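Local coordinates for protein halohydrin dehalogenase (Rhizobium radiobacter, PDB 4IY1) that probably catalyses the dehalogenation of vicinal halohydrins to epoxides and, in reverse, epoxide opening by nucleophiles such as cyanide, at residues Thr3-Asn8 / Thr27-Asp32. The protein carries 37 engineered substitutions. Residues are numbered along the deposited sequence; the frame is centred on the assembly and turned at random.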
ATOM      1  N   THR B   3     -21.669   3.380 -25.442  1.00 34.30           N
ATOM      2  CA  THR B   3     -21.297   4.789 -25.595  1.00 35.20           C
ATOM      3  C   THR B   3     -20.294   5.167 -24.504  1.00 30.47           C
ATOM      4  O   THR B   3     -20.494   4.827 -23.333  1.00 31.89           O
ATOM      5  CB  THR B   3     -22.529   5.706 -25.416  1.00 41.97           C
ATOM      6  OG1 THR B   3     -23.547   5.366 -26.372  1.00 42.98           O
ATOM      7  CG2 THR B   3     -22.147   7.171 -25.602  1.00 38.86           C
ATOM      8  N   ALA B   4     -19.249   5.899 -24.873  1.00 28.02           N
ATOM      9  CA  ALA B   4     -18.205   6.253 -23.912  1.00 30.53           C
ATOM     10  C   ALA B   4     -17.941   7.738 -24.043  1.00 31.17           C
ATOM     11  O   ALA B   4     -18.283   8.328 -25.066  1.00 37.23           O
ATOM     12  CB  ALA B   4     -16.922   5.466 -24.196  1.00 28.21           C
ATOM     13  N   ILE B   5     -17.464   8.351 -22.955  1.00 34.12           N
ATOM     14  CA  ILE B   5     -16.960   9.730 -22.947  1.00 29.07           C
ATOM     15  C   ILE B   5     -15.552   9.743 -22.424  1.00 30.63           C
ATOM     16  O   ILE B   5     -15.280   9.218 -21.339  1.00 32.16           O
ATOM     17  CB  ILE B   5     -17.725  10.619 -21.959  1.00 29.80           C
ATOM     18  CG1 ILE B   5     -19.215  10.524 -22.191  1.00 36.59           C
ATOM     19  CG2 ILE B   5     -17.236  12.060 -22.022  1.00 33.91           C
ATOM     20  CD1 ILE B   5     -20.001  11.077 -21.027  1.00 41.35           C
ATOM     21  N   VAL B   6     -14.690  10.460 -23.127  1.00 27.10           N
ATOM     22  CA  VAL B   6     -13.329  10.705 -22.674  1.00 31.54           C
ATOM     23  C   VAL B   6     -13.185  12.220 -22.620  1.00 29.16           C
ATOM     24  O   VAL B   6     -13.646  12.920 -23.521  1.00 33.89           O
ATOM     25  CB  VAL B   6     -12.296  10.121 -23.684  1.00 25.52           C
ATOM     26  CG1 VAL B   6     -10.866  10.395 -23.242  1.00 31.24           C
ATOM     27  CG2 VAL B   6     -12.520   8.641 -23.911  1.00 21.08           C
ATOM     28  N   THR B   7     -12.714  12.726 -21.492  1.00 26.78           N
ATOM     29  CA  THR B   7     -12.553  14.144 -21.294  1.00 23.82           C
ATOM     30  C   THR B   7     -11.144  14.546 -21.685  1.00 27.74           C
ATOM     31  O   THR B   7     -10.229  13.699 -21.728  1.00 27.15           O
ATOM     32  CB  THR B   7     -12.805  14.543 -19.806  1.00 30.22           C
ATOM     33  OG1 THR B   7     -11.881  13.840 -18.941  1.00 27.89           O
ATOM     34  CG2 THR B   7     -14.254  14.200 -19.400  1.00 23.52           C
ATOM     35  N   ASN B   8     -10.948  15.848 -21.871  1.00 25.04           N
ATOM     36  CA  ASN B   8      -9.639  16.398 -22.167  1.00 28.57           C
ATOM     37  C   ASN B   8      -8.914  15.612 -23.262  1.00 27.09           C
ATOM     38  O   ASN B   8      -7.742  15.271 -23.143  1.00 32.20           O
ATOM     39  CB  ASN B   8      -8.801  16.496 -20.883  1.00 29.99           C
ATOM     40  CG  ASN B   8      -9.376  17.503 -19.888  1.00 33.43           C
ATOM     41  OD1 ASN B   8      -9.837  18.584 -20.268  1.00 35.64           O
ATOM     42  ND2 ASN B   8      -9.389  17.137 -18.619  1.00 32.83           N
ATOM     43  N   THR B  27     -19.165   3.772 -29.487  1.00 37.00           N
ATOM     44  CA  THR B  27     -19.339   5.155 -29.903  1.00 37.60           C
ATOM     45  C   THR B  27     -18.771   6.106 -28.850  1.00 35.65           C
ATOM     46  O   THR B  27     -19.319   6.211 -27.750  1.00 35.47           O
ATOM     47  CB  THR B  27     -20.823   5.481 -30.094  1.00 35.37           C
ATOM     48  OG1 THR B  27     -21.400   4.507 -30.960  1.00 49.01           O
ATOM     49  CG2 THR B  27     -20.983   6.841 -30.703  1.00 33.10           C
ATOM     50  N   VAL B  28     -17.742   6.858 -29.231  1.00 33.81           N
ATOM     51  CA  VAL B  28     -16.960   7.657 -28.314  1.00 33.01           C
ATOM     52  C   VAL B  28     -17.226   9.145 -28.448  1.00 41.77           C
ATOM     53  O   VAL B  28     -16.772   9.781 -29.404  1.00 41.62           O
ATOM     54  CB  VAL B  28     -15.451   7.407 -28.507  1.00 31.89           C
ATOM     55  CG1 VAL B  28     -14.648   8.085 -27.397  1.00 33.22           C
ATOM     56  CG2 VAL B  28     -15.180   5.910 -28.522  1.00 28.56           C
ATOM     57  N   ALA B  29     -17.847   9.720 -27.419  1.00 38.57           N
ATOM     58  CA  ALA B  29     -17.944  11.170 -27.297  1.00 35.51           C
ATOM     59  C   ALA B  29     -16.726  11.730 -26.592  1.00 37.91           C
ATOM     60  O   ALA B  29     -16.216  11.127 -25.636  1.00 37.69           O
ATOM     61  CB  ALA B  29     -19.209  11.549 -26.561  1.00 35.20           C
ATOM     62  N   CYS B  30     -16.238  12.859 -27.090  1.00 34.54           N
ATOM     63  CA  CYS B  30     -14.988  13.445 -26.616  1.00 36.84           C
ATOM     64  C   CYS B  30     -15.226  14.846 -26.117  1.00 41.50           C
ATOM     65  O   CYS B  30     -15.911  15.650 -26.768  1.00 42.31           O
ATOM     66  CB  CYS B  30     -13.962  13.517 -27.737  1.00 39.62           C
ATOM     67  SG  CYS B  30     -13.551  11.926 -28.459  1.00 40.15           S
ATOM     68  N   HIS B  31     -14.517  15.190 -25.055  1.00 34.12           N
ATOM     69  CA  HIS B  31     -14.593  16.517 -24.505  1.00 29.89           C
ATOM     70  C   HIS B  31     -13.228  17.134 -24.522  1.00 33.14           C
ATOM     71  O   HIS B  31     -12.206  16.435 -24.433  1.00 34.14           O
ATOM     72  CB  HIS B  31     -15.186  16.461 -23.094  1.00 34.68           C
ATOM     73  CG  HIS B  31     -14.646  17.514 -22.151  1.00 32.32           C
ATOM     74  ND1 HIS B  31     -13.391  17.481 -21.669  1.00 32.06           N
ATOM     75  CD2 HIS B  31     -15.243  18.646 -21.609  1.00 41.33           C
ATOM     76  CE1 HIS B  31     -13.171  18.572 -20.913  1.00 30.02           C
ATOM     77  NE2 HIS B  31     -14.308  19.275 -20.862  1.00 38.45           N
ATOM     78  N   ASP B  32     -13.186  18.439 -24.758  1.00 27.23           N
ATOM     79  CA  ASP B  32     -11.953  19.193 -24.622  1.00 32.49           C
ATOM     80  C   ASP B  32     -12.271  20.660 -24.425  1.00 36.80           C
ATOM     81  O   ASP B  32     -13.335  21.151 -24.857  1.00 38.41           O
ATOM     82  CB  ASP B  32     -11.066  19.021 -25.857  1.00 37.23           C
ATOM     83  CG  ASP B  32      -9.652  19.461 -25.608  1.00 32.00           C
ATOM     84  OD1 ASP B  32      -9.304  20.603 -25.953  1.00 41.00           O
ATOM     85  OD2 ASP B  32      -8.891  18.707 -24.985  1.00 38.08           O
TER
HETATM   86  O   HOH W   1      -8.942  19.972 -22.497  1.00 35.42           O
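Val6 and His31 meet across two neighbouring parallel strands, 3-6 and 27-30, which with helix 14-23 form the first beta-alpha-beta unit of a Rossmann-like fold of the short-chain dehydrogenase/reductase type. His31 N donates to Val6 O (2.9 Å), and the backbone ladder continues backward through Val6 N to Ala29 O, Ala29 N to Ala4 O and Ala4 N to Thr27 O. Beyond Val6 the imidazole takes over from the backbone: Asn8 N donates to His31 ND1 at 2.9 Å, almost straight (173°) and in the ring plane. That bond fixes ND1 as an acceptor and holds the ring beside Thr7, whose CB lies 3.5 Å from ND1. The side-chain amide of Asn8 runs alongside the ring, their planes 67° apart, with OD1 3.4 Å from CE1. A leucine in place of His31 would probably leave Asn8 N without its acceptor and the loop after strand 3-6 less firmly tied to its neighbour.

Within the strands, Val6 CG2 meets Val28 CG1 at 4.1 Å on the face covered by helix 14-23, the crossover helix; Val28 CG1 reaches there by standing anti to its own backbone N (chi1 -171°). Ile5 and Ala29 pack on the other face against helix 59-70. Farther out, the backbone N and O of Asn79 bind Thr7 OG1 and Asn8 ND2 respectively, while Ser34 N holds Asp32 OD1. One water spans the two loops, donating to Asn8 OD1 at 2.8 Å and, more weakly, to Asp32 OD2.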